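Local coordinates for conjugal transfer protein (Escherichia coli, PDB 5WIO) that probably serves as a VirB8-like inner-membrane component of a type IV secretion system for conjugal DNA transfer, represented here by its soluble, probably periplasmic, domain, at residues Y37-E42 with V90-V95; S85-V90 with R113-P118. All blocks are in the same frame, centred on the assembly; numbering follows the deposited sequence.

Contact 1 (Y37-E42 with V90-V95). With XXE (4-(1H-pyrrol-1-yl)pyridine-2-carboxylic acid), chain E.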
ATOM      1  N   TYR A  37       1.959   8.949  -1.488  1.00 48.41           N
ATOM      2  CA  TYR A  37       2.489  10.299  -1.635  1.00 45.46           C
ATOM      3  C   TYR A  37       1.615  11.147  -2.550  1.00 45.61           C
ATOM      4  O   TYR A  37       1.210  12.250  -2.189  1.00 44.55           O
ATOM      5  CB  TYR A  37       3.922  10.246  -2.174  1.00 45.55           C
ATOM      6  CG  TYR A  37       4.605  11.592  -2.271  1.00 47.47           C
ATOM      7  CD1 TYR A  37       5.324  12.106  -1.200  1.00 45.22           C
ATOM      8  CD2 TYR A  37       4.539  12.345  -3.436  1.00 49.73           C
ATOM      9  CE1 TYR A  37       5.952  13.333  -1.285  1.00 44.26           C
ATOM     10  CE2 TYR A  37       5.167  13.573  -3.531  1.00 43.10           C
ATOM     11  CZ  TYR A  37       5.873  14.062  -2.451  1.00 42.99           C
ATOM     12  OH  TYR A  37       6.502  15.283  -2.532  1.00 42.79           O
ATOM     13  N   VAL A  38       1.327  10.618  -3.736  1.00 45.67           N
ATOM     14  CA  VAL A  38       0.512  11.320  -4.721  1.00 37.84           C
ATOM     15  C   VAL A  38      -0.885  11.623  -4.182  1.00 41.05           C
ATOM     16  O   VAL A  38      -1.449  12.681  -4.460  1.00 41.49           O
ATOM     17  CB  VAL A  38       0.383  10.506  -6.023  1.00 46.02           C
ATOM     18  CG1 VAL A  38      -0.591  11.178  -6.979  1.00 43.11           C
ATOM     19  CG2 VAL A  38       1.749  10.335  -6.671  1.00 40.26           C
ATOM     20  N   ILE A  39      -1.438  10.693  -3.411  1.00 40.89           N
ATOM     21  CA  ILE A  39      -2.763  10.881  -2.831  1.00 44.91           C
ATOM     22  C   ILE A  39      -2.722  11.966  -1.764  1.00 48.27           C
ATOM     23  O   ILE A  39      -3.674  12.725  -1.598  1.00 51.87           O
ATOM     24  CB  ILE A  39      -3.311   9.583  -2.213  1.00 46.18           C
ATOM     25  CG1 ILE A  39      -3.234   8.433  -3.219  1.00 46.64           C
ATOM     26  CG2 ILE A  39      -4.745   9.784  -1.743  1.00 44.77           C
ATOM     27  CD1 ILE A  39      -3.659   7.100  -2.649  1.00 50.44           C
ATOM     28  N   HIS A  40      -1.609  12.035  -1.041  1.00 52.74           N
ATOM     29  CA  HIS A  40      -1.432  13.049  -0.010  1.00 51.25           C
ATOM     30  C   HIS A  40      -1.231  14.434  -0.608  1.00 46.97           C
ATOM     31  O   HIS A  40      -1.770  15.420  -0.104  1.00 56.24           O
ATOM     32  CB  HIS A  40      -0.241  12.705   0.887  1.00 42.43           C
ATOM     33  CG  HIS A  40      -0.550  11.697   1.949  1.00 43.31           C
ATOM     34  ND1 HIS A  40      -1.635  11.813   2.792  1.00 44.65           N
ATOM     35  CD2 HIS A  40       0.090  10.562   2.315  1.00 40.75           C
ATOM     36  CE1 HIS A  40      -1.654  10.789   3.625  1.00 49.03           C
ATOM     37  NE2 HIS A  40      -0.618  10.015   3.359  1.00 39.58           N
ATOM     38  N   ARG A  41      -0.457  14.505  -1.686  1.00 41.65           N
ATOM     39  CA  ARG A  41      -0.038  15.791  -2.229  1.00 44.30           C
ATOM     40  C   ARG A  41      -0.976  16.337  -3.306  1.00 44.05           C
ATOM     41  O   ARG A  41      -1.029  17.546  -3.527  1.00 44.09           O
ATOM     42  CB  ARG A  41       1.380  15.689  -2.793  1.00 41.28           C
ATOM     43  CG  ARG A  41       1.929  17.014  -3.292  1.00 39.22           C
ATOM     44  CD  ARG A  41       3.353  16.883  -3.794  1.00 30.22           C
ATOM     45  NE  ARG A  41       3.827  18.130  -4.386  1.00 35.97           N
ATOM     46  CZ  ARG A  41       5.065  18.327  -4.826  1.00 39.82           C
ATOM     47  NH1 ARG A  41       5.967  17.359  -4.735  1.00 48.20           N
ATOM     48  NH2 ARG A  41       5.403  19.495  -5.353  1.00 42.64           N
ATOM     49  N   GLU A  42      -1.715  15.460  -3.979  1.00 50.11           N
ATOM     50  CA  GLU A  42      -2.593  15.909  -5.057  1.00 39.22           C
ATOM     51  C   GLU A  42      -4.061  15.958  -4.640  1.00 43.01           C
ATOM     52  O   GLU A  42      -4.894  16.499  -5.365  1.00 44.27           O
ATOM     53  CB  GLU A  42      -2.430  15.014  -6.287  1.00 34.61           C
ATOM     54  CG  GLU A  42      -1.043  15.058  -6.915  1.00 45.14           C
ATOM     55  CD  GLU A  42      -0.653  16.444  -7.400  1.00 40.20           C
ATOM     56  OE1 GLU A  42      -1.519  17.346  -7.419  1.00 36.10           O
ATOM     57  OE2 GLU A  42       0.528  16.633  -7.763  1.00 45.53           O
ATOM     58  N   VAL A  90      -8.492  11.841  -5.661  1.00 50.95           N
ATOM     59  CA  VAL A  90      -7.396  11.296  -6.456  1.00 50.56           C
ATOM     60  C   VAL A  90      -7.590   9.813  -6.766  1.00 45.60           C
ATOM     61  O   VAL A  90      -8.030   9.040  -5.915  1.00 47.28           O
ATOM     62  CB  VAL A  90      -6.041  11.494  -5.748  1.00 49.29           C
ATOM     63  CG1 VAL A  90      -5.009  10.516  -6.287  1.00 42.07           C
ATOM     64  CG2 VAL A  90      -5.564  12.928  -5.916  1.00 45.30           C
ATOM     65  N   LYS A  91      -7.255   9.425  -7.994  1.00 51.47           N
ATOM     66  CA  LYS A  91      -7.432   8.050  -8.453  1.00 51.16           C
ATOM     67  C   LYS A  91      -6.203   7.526  -9.193  1.00 46.03           C
ATOM     68  O   LYS A  91      -5.869   8.008 -10.275  1.00 45.98           O
ATOM     69  CB  LYS A  91      -8.660   7.952  -9.361  1.00 52.78           C
ATOM     70  CG  LYS A  91      -8.746   6.663 -10.159  1.00 54.45           C
ATOM     71  CD  LYS A  91      -8.991   5.464  -9.260  1.00 64.28           C
ATOM     72  CE  LYS A  91      -9.127   4.184 -10.073  1.00 65.25           C
ATOM     73  NZ  LYS A  91     -10.197   4.293 -11.106  1.00 73.44           N
ATOM     74  N   ILE A  92      -5.538   6.534  -8.609  1.00 50.76           N
ATOM     75  CA  ILE A  92      -4.365   5.928  -9.232  1.00 48.66           C
ATOM     76  C   ILE A  92      -4.765   4.995 -10.369  1.00 47.76           C
ATOM     77  O   ILE A  92      -5.737   4.251 -10.258  1.00 53.21           O
ATOM     78  CB  ILE A  92      -3.524   5.141  -8.212  1.00 44.74           C
ATOM     79  CG1 ILE A  92      -3.192   6.022  -7.005  1.00 43.49           C
ATOM     80  CG2 ILE A  92      -2.256   4.606  -8.864  1.00 40.04           C
ATOM     81  CD1 ILE A  92      -2.420   7.271  -7.355  1.00 38.92           C
ATOM     82  N   ASN A  93      -4.056   5.105 -11.496  1.00 49.62           N
ATOM     83  CA  ASN A  93      -4.339   4.287 -12.680  1.00 41.76           C
ATOM     84  C   ASN A  93      -3.233   3.315 -13.126  1.00 49.40           C
ATOM     85  O   ASN A  93      -3.521   2.295 -13.751  1.00 50.78           O
ATOM     86  CB  ASN A  93      -4.747   5.181 -13.854  1.00 42.08           C
ATOM     87  CG  ASN A  93      -6.003   5.981 -13.569  1.00 52.25           C
ATOM     88  OD1 ASN A  93      -7.009   5.436 -13.115  1.00 46.14           O
ATOM     89  ND2 ASN A  93      -5.950   7.281 -13.836  1.00 45.06           N
ATOM     90  N   SER A  94      -1.980   3.681 -12.915  1.00 47.14           N
ATOM     91  CA  SER A  94      -0.864   2.784 -13.139  1.00 44.69           C
ATOM     92  C   SER A  94       0.433   3.264 -12.508  1.00 48.68           C
ATOM     93  O   SER A  94       0.604   4.437 -12.317  1.00 42.66           O
ATOM     94  CB  SER A  94      -0.659   2.562 -14.620  1.00 45.95           C
ATOM     95  OG  SER A  94      -0.575   3.777 -15.291  1.00 52.35           O
ATOM     96  N   VAL A  95       1.370   2.359 -12.253  1.00 48.20           N
ATOM     97  CA  VAL A  95       2.673   2.731 -11.717  1.00 41.28           C
ATOM     98  C   VAL A  95       3.805   1.984 -12.415  1.00 50.00           C
ATOM     99  O   VAL A  95       3.774   0.759 -12.534  1.00 49.83           O
ATOM    100  CB  VAL A  95       2.757   2.460 -10.202  1.00 56.52           C
ATOM    101  CG1 VAL A  95       4.162   2.739  -9.694  1.00 44.11           C
ATOM    102  CG2 VAL A  95       1.730   3.301  -9.458  1.00 56.25           C
TER
HETATM  103  OAM XXE E 301      -5.209  10.262   2.477  1.00 76.85           O
HETATM  104  CAL XXE E 301      -5.676  11.264   1.873  1.00 71.40           C
HETATM  105  OAN XXE E 301      -4.910  12.010   1.209  1.00 61.86           O
HETATM  106  CAH XXE E 301      -7.157  11.567   1.942  1.00 75.87           C
HETATM  107  CAG XXE E 301      -7.790  12.193   0.879  1.00 66.73           C
HETATM  108  NAI XXE E 301      -7.869  11.221   3.052  0.95 81.95           N
HETATM  109  CAJ XXE E 301      -9.202  11.492   3.121  1.00 68.81           C
HETATM  110  CAK XXE E 301      -9.834  12.120   2.061  1.00 69.79           C
HETATM  111  CAF XXE E 301      -9.121  12.466   0.949  1.00 69.43           C
HETATM  112  NAA XXE E 301      -9.775  13.109  -0.134  0.95 67.77           N
HETATM  113  CAB XXE E 301      -9.250  14.151  -0.910  0.90 60.71           C
HETATM  114  CAC XXE E 301     -10.208  14.499  -1.859  1.00 61.32           C
HETATM  115  CAD XXE E 301     -11.331  13.673  -1.672  0.80 68.76           C
HETATM  116  CAE XXE E 301     -11.061  12.819  -0.609  0.85 68.97           C
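Ile-39 sets CG1 opposite its own carbonyl carbon (chi1 -52°) and Val-90 sends CG1 out opposite its backbone N (chi1 159°), which brings the two branches together at 4.1 Å between Ile-39 CG1 and Val-90 CG1. The side chains meet at a slant, and the same Val-90 CG1 also rests against Ile-39 CA. The other methyl of Val-90 serves a different neighbour: CG2 lies 3.6 Å from Glu-42 C and 3.8 Å from Glu-42 CB, against the C-terminal part of segment 37-42. Of the Glu-42 side chain, only CB takes part, since the chain bends away and OE2 is hydrogen-bonded to Tyr-156 OH. Further along the strand, Ile-92 reaches in with CD1, which sits 4.3 Å from Val-38 CG1 and 4.4 Å from Ile-39 CG1, bridging successive helical residues. Helix 27-42 here runs at 150° to the strand, roughly antiparallel to it, with 8.7 Å between the axes of the two short segments; a helix laid over a bent antiparallel sheet in this way is consistent with the NTF2-like fold to which the VirB8 family belongs. The two segments touch by van der Waals packing alone. An alanine in place of Val-90 would lose both branches and would probably leave Ile-39 CG1 with Ile-92 CD1 alone on the strand and the Glu-42 carbonyl without its methyl neighbour, opening a gap between the two segments. Outward from this layer, Ile-39 CG2 faces the carboxyl group of the bound pyrrolyl-pyridine acid, 3.7 Å from XXE OAN. The same oxygen lies 3.6 Å from His-40 ND1, approaching that ring obliquely, while ND1 itself is hydrogen-bonded to Asp-52 of helix 49-58.

Contact 2 (S85-V90 with R113-P118). With XXE (4-(1H-pyrrol-1-yl)pyridine-2-carboxylic acid), chain E.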
ATOM      1  N   SER A  85     -15.253  24.557   0.645  1.00 59.37           N
ATOM      2  CA  SER A  85     -16.081  24.971  -0.480  1.00 51.69           C
ATOM      3  C   SER A  85     -15.887  24.045  -1.676  1.00 57.72           C
ATOM      4  O   SER A  85     -16.698  24.037  -2.602  1.00 61.11           O
ATOM      5  CB  SER A  85     -15.768  26.416  -0.874  1.00 50.55           C
ATOM      6  OG  SER A  85     -14.407  26.563  -1.242  1.00 47.31           O
ATOM      7  N   GLU A  86     -14.811  23.265  -1.649  1.00 62.13           N
ATOM      8  CA  GLU A  86     -14.509  22.346  -2.741  1.00 57.51           C
ATOM      9  C   GLU A  86     -13.599  21.209  -2.285  1.00 59.85           C
ATOM     10  O   GLU A  86     -13.065  21.235  -1.178  1.00 51.51           O
ATOM     11  CB  GLU A  86     -13.858  23.095  -3.906  1.00 54.31           C
ATOM     12  CG  GLU A  86     -12.420  23.517  -3.650  1.00 50.61           C
ATOM     13  CD  GLU A  86     -11.789  24.192  -4.854  1.00 52.55           C
ATOM     14  OE1 GLU A  86     -12.208  25.318  -5.197  1.00 44.52           O
ATOM     15  OE2 GLU A  86     -10.873  23.594  -5.459  1.00 59.40           O
ATOM     16  N   THR A  87     -13.429  20.213  -3.149  1.00 56.53           N
ATOM     17  CA  THR A  87     -12.544  19.086  -2.871  1.00 60.27           C
ATOM     18  C   THR A  87     -12.019  18.479  -4.169  1.00 59.83           C
ATOM     19  O   THR A  87     -12.604  18.675  -5.235  1.00 58.96           O
ATOM     20  CB  THR A  87     -13.255  17.990  -2.052  1.00 62.12           C
ATOM     21  OG1 THR A  87     -12.317  16.967  -1.697  1.00 66.34           O
ATOM     22  CG2 THR A  87     -14.393  17.377  -2.853  1.00 58.06           C
ATOM     23  N   THR A  88     -10.893  17.809  -4.072  1.00 59.43           N
ATOM     24  CA  THR A  88     -10.373  17.076  -5.177  1.00 53.21           C
ATOM     25  C   THR A  88     -10.042  15.688  -4.723  1.00 56.48           C
ATOM     26  O   THR A  88      -9.239  15.478  -3.847  1.00 54.67           O
ATOM     27  CB  THR A  88      -9.127  17.743  -5.699  1.00 51.09           C
ATOM     28  OG1 THR A  88      -9.486  19.020  -6.194  1.00 40.47           O
ATOM     29  CG2 THR A  88      -8.550  16.961  -6.797  1.00 43.51           C
ATOM     30  N   ARG A  89     -10.667  14.736  -5.368  1.00 56.89           N
ATOM     31  CA  ARG A  89     -10.368  13.318  -5.181  1.00 50.85           C
ATOM     32  C   ARG A  89      -9.255  12.836  -6.110  1.00 41.72           C
ATOM     33  O   ARG A  89      -9.092  13.355  -7.215  1.00 46.47           O
ATOM     34  CB  ARG A  89     -11.635  12.490  -5.406  1.00 68.46           C
ATOM     35  CG  ARG A  89     -11.393  11.016  -5.662  1.00 70.12           C
ATOM     36  CD  ARG A  89     -12.702  10.294  -5.930  1.00 67.23           C
ATOM     37  NE  ARG A  89     -13.522  11.001  -6.911  1.00 71.48           N
ATOM     38  CZ  ARG A  89     -14.710  10.580  -7.334  1.00 75.01           C
ATOM     39  NH1 ARG A  89     -15.223   9.450  -6.864  1.00 74.04           N
ATOM     40  NH2 ARG A  89     -15.387  11.287  -8.228  1.00 79.20           N
ATOM     41  N   VAL A  90      -8.492  11.841  -5.661  1.00 50.95           N
ATOM     42  CA  VAL A  90      -7.396  11.296  -6.456  1.00 50.56           C
ATOM     43  C   VAL A  90      -7.590   9.813  -6.766  1.00 45.60           C
ATOM     44  O   VAL A  90      -8.030   9.040  -5.915  1.00 47.28           O
ATOM     45  CB  VAL A  90      -6.041  11.494  -5.748  1.00 49.29           C
ATOM     46  CG1 VAL A  90      -5.009  10.516  -6.287  1.00 42.07           C
ATOM     47  CG2 VAL A  90      -5.564  12.928  -5.916  1.00 45.30           C
ATOM     48  N   ARG A 113     -14.447  18.897  -7.116  1.00 68.28           N
ATOM     49  CA  ARG A 113     -15.836  19.197  -6.855  1.00 62.28           C
ATOM     50  C   ARG A 113     -15.933  20.571  -6.225  1.00 57.01           C
ATOM     51  O   ARG A 113     -15.003  21.036  -5.566  1.00 70.66           O
ATOM     52  CB  ARG A 113     -16.448  18.146  -5.928  1.00 67.29           C
ATOM     53  CG  ARG A 113     -17.857  18.475  -5.462  1.00 64.10           C
ATOM     54  CD  ARG A 113     -18.812  18.604  -6.639  1.00 68.58           C
ATOM     55  NE  ARG A 113     -20.208  18.531  -6.221  1.00 75.66           N
ATOM     56  CZ  ARG A 113     -21.211  19.127  -6.857  1.00 78.44           C
ATOM     57  NH1 ARG A 113     -20.974  19.845  -7.947  1.00 76.17           N
ATOM     58  NH2 ARG A 113     -22.452  19.006  -6.405  1.00 78.69           N
ATOM     59  N   VAL A 114     -17.076  21.209  -6.416  1.00 64.79           N
ATOM     60  CA  VAL A 114     -17.437  22.391  -5.646  1.00 58.59           C
ATOM     61  C   VAL A 114     -18.843  22.204  -5.082  1.00 62.31           C
ATOM     62  O   VAL A 114     -19.742  21.714  -5.767  1.00 72.60           O
ATOM     63  CB  VAL A 114     -17.355  23.682  -6.490  1.00 61.59           C
ATOM     64  CG1 VAL A 114     -16.071  23.691  -7.312  1.00 60.16           C
ATOM     65  CG2 VAL A 114     -18.568  23.831  -7.392  1.00 69.53           C
ATOM     66  N   ARG A 115     -19.023  22.584  -3.823  1.00 65.53           N
ATOM     67  CA  ARG A 115     -20.257  22.291  -3.104  1.00 71.91           C
ATOM     68  C   ARG A 115     -21.433  23.144  -3.575  1.00 68.63           C
ATOM     69  O   ARG A 115     -22.560  22.969  -3.108  1.00 76.05           O
ATOM     70  CB  ARG A 115     -20.042  22.481  -1.604  1.00 68.53           C
ATOM     71  CG  ARG A 115     -18.909  21.642  -1.039  1.00 66.19           C
ATOM     72  CD  ARG A 115     -19.187  20.157  -1.208  1.00 70.32           C
ATOM     73  NE  ARG A 115     -18.049  19.338  -0.802  1.00 70.04           N
ATOM     74  CZ  ARG A 115     -17.673  19.157   0.460  1.00 66.79           C
ATOM     75  NH1 ARG A 115     -18.341  19.748   1.441  1.00 67.76           N
ATOM     76  NH2 ARG A 115     -16.625  18.392   0.739  1.00 67.76           N
ATOM     77  N   SER A 116     -21.171  24.058  -4.503  1.00 68.49           N
ATOM     78  CA  SER A 116     -22.207  24.950  -5.009  1.00 72.84           C
ATOM     79  C   SER A 116     -22.736  24.503  -6.370  1.00 75.79           C
ATOM     80  O   SER A 116     -23.775  24.979  -6.824  1.00 70.73           O
ATOM     81  CB  SER A 116     -21.678  26.383  -5.100  1.00 62.39           C
ATOM     82  OG  SER A 116     -20.520  26.451  -5.912  1.00 72.58           O
ATOM     83  N   ASN A 117     -22.022  23.591  -7.022  1.00 75.48           N
ATOM     84  CA  ASN A 117     -22.462  23.073  -8.311  1.00 71.75           C
ATOM     85  C   ASN A 117     -23.319  21.822  -8.158  1.00 76.93           C
ATOM     86  O   ASN A 117     -23.303  21.180  -7.108  1.00 71.40           O
ATOM     87  CB  ASN A 117     -21.259  22.776  -9.209  1.00 75.67           C
ATOM     88  CG  ASN A 117     -20.636  24.033  -9.779  1.00 71.16           C
ATOM     89  OD1 ASN A 117     -21.238  25.108  -9.749  1.00 70.55           O
ATOM     90  ND2 ASN A 117     -19.426  23.905 -10.314  1.00 58.09           N
ATOM     91  N   PRO A 118     -24.084  21.483  -9.205  1.00 77.73           N
ATOM     92  CA  PRO A 118     -24.947  20.296  -9.219  1.00 79.40           C
ATOM     93  C   PRO A 118     -24.163  18.999  -9.043  1.00 71.79           C
ATOM     94  O   PRO A 118     -24.397  18.262  -8.085  1.00 69.54           O
ATOM     95  CB  PRO A 118     -25.599  20.353 -10.603  1.00 70.53           C
ATOM     96  CG  PRO A 118     -25.538  21.789 -10.988  1.00 69.60           C
ATOM     97  CD  PRO A 118     -24.251  22.298 -10.420  1.00 78.44           C
TER
HETATM   98  OAM XXE E 301      -5.209  10.262   2.477  1.00 76.85           O
HETATM   99  CAL XXE E 301      -5.676  11.264   1.873  1.00 71.40           C
HETATM  100  OAN XXE E 301      -4.910  12.010   1.209  1.00 61.86           O
HETATM  101  CAH XXE E 301      -7.157  11.567   1.942  1.00 75.87           C
HETATM  102  CAG XXE E 301      -7.790  12.193   0.879  1.00 66.73           C
HETATM  103  NAI XXE E 301      -7.869  11.221   3.052  0.95 81.95           N
HETATM  104  CAJ XXE E 301      -9.202  11.492   3.121  1.00 68.81           C
HETATM  105  CAK XXE E 301      -9.834  12.120   2.061  1.00 69.79           C
HETATM  106  CAF XXE E 301      -9.121  12.466   0.949  1.00 69.43           C
HETATM  107  NAA XXE E 301      -9.775  13.109  -0.134  0.95 67.77           N
HETATM  108  CAB XXE E 301      -9.250  14.151  -0.910  0.90 60.71           C
HETATM  109  CAC XXE E 301     -10.208  14.499  -1.859  1.00 61.32           C
HETATM  110  CAD XXE E 301     -11.331  13.673  -1.672  0.80 68.76           C
HETATM  111  CAE XXE E 301     -11.061  12.819  -0.609  0.85 68.97           C
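Ser-85 O draws in two groups of segment 113-118: Arg-115 N donates a nearly straight hydrogen bond of 3.0 Å to it (173° at the hydrogen), and Val-114 CA adds a CA-H...O contact at 3.5 Å. The Arg-115 donor stands 34° out of the carbonyl plane, and CB and CG of Arg-115 lie alongside the same oxygen. Two residues along the strand, Thr-87 and Arg-113 form a hydrogen-bonded antiparallel pair, joined by Arg-113 N to Thr-87 O at 2.6 Å and by Thr-87 N to Arg-113 O, an acceptor whose position is less sure. On their face of the sheet the two side chains slant across each other, with Thr-87 CG2 3.8 Å from Arg-113 CB. With chi1 at -175°, Thr-87 turns CG2 to Arg-113 and OG1 to Tyr-44 O, to which it is hydrogen-bonded; the pyrrole end of the bound acid lies nearby, though its exact placement is doubtful. On the other face, Val-114 CG1 packs on Glu-86 CB in a non-hydrogen-bonded pair, and the Glu-86 carboxylate forms a salt bridge with Arg-112. From Val-114 a type I turn to Asn-117 leads the chain off the open end of the antiparallel beta hairpin of strands 86-98 and 103-114.

Overall arrangement
Contacts 1 and 2 have their centres about 18 Å apart and are strung along strand 86-98, outermost in the sheet of this chain, with Val-90 belonging to both. Their segments alternate along the chain: 37-42 comes first, then 85-90, 90-95 and 113-118. Contact 1 lays helix 27-42 over the strand near the middle of the domain, whereas contact 2 pairs the strand's beginning with the end of neighbouring strand 103-114 at the periphery, about 19 Å from the chain centre. Glu-42 and Thr-88 touch where the two meet. The bound acid spans this junction, its carboxyl group by contact 1 and its pyrrole, less surely placed, by contact 2, so helix and sheet edge contribute to the site it occupies.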